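Local coordinates for protein DNA-binding response regulator (Paenisporosarcina sp. TG-14, PDB 6JQS) that probably binds DNA through a LuxR-type helix-turn-helix domain and, as a GerE transcription factor of a spore-forming bacterium, probably regulates sporulation genes, at residues Phe20-Arg25 with Glu71-Asp75. Numbering follows the deposited sequence.
Sequences FQLLVR and ELSLD
Gln-21 and Leu-72 mark the nearest approach of the two backbones, 5.9 Å between their CA atoms, where the irregular C-terminal tail 71-75 runs beside the last turns of helix 14-24. The side-chain amide of Gln-21 bonds both the N-H and the carbonyl of Ser-73. Gln-21 OE1 receives Ser-73 N at 3.0 Å, nearly straight (169° at the hydrogen) and on a lone pair, while Gln-21 NE2 gives a 2.8 Å bond to Ser-73 O, which lies close to the amide plane. The two bonds together fix which way round the amide is turned. Gln-21 gets there with CG anti to the backbone N (chi1 -167°) and a bend at chi2 that brings the amide across to the tail. Ser-73 OG adds a longer bond to OE1 from above the carbonyl plane, and a water bridges the same oxygen to Glu-71 O. Further along, Arg-25 NH2 donates to Asp-75 O at 3.2 Å, with the oxygen in the guanidinium plane, and NE makes a weak second bond to it. Gln-21 CG lies over one face of this guanidinium, toward its rim. The apolar part of the contact is carried by Leu-72, which points toward helix 14-24: its CD1 lies 3.9 Å from Phe-20 CB and 4.0 Å from Val-24 CG2, and CD2 packs against the same CB. Val-24 CG1 lies against the carbonyl oxygens of Ser-73 and Leu-74. Glu-71, in a salt bridge with Arg-17, ties the start of the tail to helix 14-24. Leu-72 and Phe-20 both touch Leu-66 of helix 59-68, and Val-24 touches Ile-63 there; Leu-72 thus packs against both helices 14-24 and 59-68 of the LuxR-type helical bundle.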
# COMPACT_ATOMS: atom_id res chain seq x y z
N PHE A 20 -0.71 1.67 -1.65
CA PHE A 20 -1.86 1.50 -0.73
C PHE A 20 -3.00 2.45 -1.15
O PHE A 20 -4.16 2.03 -0.95
CB PHE A 20 -1.44 1.70 0.73
CG PHE A 20 -0.79 0.48 1.32
CD1 PHE A 20 -1.57 -0.51 1.88
CD2 PHE A 20 0.56 0.22 1.16
CE1 PHE A 20 -1.03 -1.71 2.31
CE2 PHE A 20 1.11 -0.98 1.63
CZ PHE A 20 0.31 -1.93 2.19
N GLN A 21 -2.73 3.66 -1.64
CA GLN A 21 -3.84 4.54 -2.16
C GLN A 21 -4.56 3.84 -3.32
O GLN A 21 -5.77 3.96 -3.42
CB GLN A 21 -3.31 5.92 -2.58
CG GLN A 21 -4.45 6.92 -2.81
CD GLN A 21 -5.29 7.14 -1.56
OE1 GLN A 21 -4.90 7.82 -0.62
NE2 GLN A 21 -6.40 6.43 -1.47
N LEU A 22 -3.87 3.07 -4.15
CA LEU A 22 -4.53 2.30 -5.23
C LEU A 22 -5.26 1.07 -4.70
O LEU A 22 -6.30 0.75 -5.32
CB LEU A 22 -3.53 1.93 -6.35
CG LEU A 22 -2.84 3.13 -7.02
CD1 LEU A 22 -1.98 2.68 -8.20
CD2 LEU A 22 -3.84 4.17 -7.50
N LEU A 23 -4.76 0.35 -3.69
CA LEU A 23 -5.56 -0.72 -3.05
C LEU A 23 -6.86 -0.10 -2.51
O LEU A 23 -7.91 -0.65 -2.67
CB LEU A 23 -4.75 -1.36 -1.93
CG LEU A 23 -3.59 -2.24 -2.40
CD1 LEU A 23 -2.72 -2.61 -1.21
CD2 LEU A 23 -4.11 -3.47 -3.11
N VAL A 24 -6.80 1.04 -1.85
CA VAL A 24 -8.09 1.65 -1.39
C VAL A 24 -9.07 1.70 -2.58
O VAL A 24 -10.31 1.46 -2.38
CB VAL A 24 -7.80 3.02 -0.78
CG1 VAL A 24 -9.06 3.83 -0.65
CG2 VAL A 24 -7.10 2.85 0.54
N ARG A 25 -8.58 2.01 -3.79
CA ARG A 25 -9.42 2.20 -5.00
C ARG A 25 -9.69 0.86 -5.70
O ARG A 25 -10.15 0.90 -6.83
CB ARG A 25 -8.74 3.18 -5.95
CG ARG A 25 -8.66 4.58 -5.38
CD ARG A 25 -8.10 5.58 -6.32
NE ARG A 25 -7.80 6.73 -5.48
CZ ARG A 25 -6.75 7.52 -5.60
NH1 ARG A 25 -5.85 7.31 -6.54
NH2 ARG A 25 -6.58 8.51 -4.73
N GLU A 71 -2.22 8.89 6.42
CA GLU A 71 -1.37 8.65 5.23
C GLU A 71 -2.15 8.41 3.95
O GLU A 71 -1.54 8.52 2.86
CB GLU A 71 -0.46 7.44 5.47
CG GLU A 71 0.66 7.76 6.42
CD GLU A 71 1.67 8.80 5.93
OE1 GLU A 71 2.50 9.22 6.75
OE2 GLU A 71 1.61 9.22 4.74
N LEU A 72 -3.41 7.98 4.04
CA LEU A 72 -4.24 7.67 2.86
C LEU A 72 -5.54 8.49 2.99
O LEU A 72 -5.92 8.78 4.10
CB LEU A 72 -4.58 6.17 2.84
CG LEU A 72 -3.40 5.18 2.75
CD1 LEU A 72 -3.94 3.75 2.85
CD2 LEU A 72 -2.62 5.36 1.49
N SER A 73 -6.23 8.69 1.89
CA SER A 73 -7.64 9.15 1.89
C SER A 73 -8.54 7.99 1.49
O SER A 73 -8.12 7.19 0.66
CB SER A 73 -7.85 10.27 0.93
OG SER A 73 -7.29 9.94 -0.32
N LEU A 74 -9.79 8.05 1.93
CA LEU A 74 -10.85 7.07 1.61
C LEU A 74 -11.18 7.05 0.10
O LEU A 74 -11.61 5.98 -0.42
CB LEU A 74 -12.03 7.51 2.48
CG LEU A 74 -12.82 6.43 3.20
CD1 LEU A 74 -11.95 5.29 3.69
CD2 LEU A 74 -13.62 7.06 4.32
N ASP A 75 -10.91 8.16 -0.59
CA ASP A 75 -11.27 8.40 -2.02
C ASP A 75 -10.13 7.93 -2.92
O ASP A 75 -9.08 8.55 -2.81
CB ASP A 75 -11.59 9.88 -2.26
CG ASP A 75 -12.84 10.37 -1.55
OD1 ASP A 75 -13.66 9.49 -1.16
OD2 ASP A 75 -12.99 11.63 -1.38
O HOH W 1 -2.27 9.03 -0.30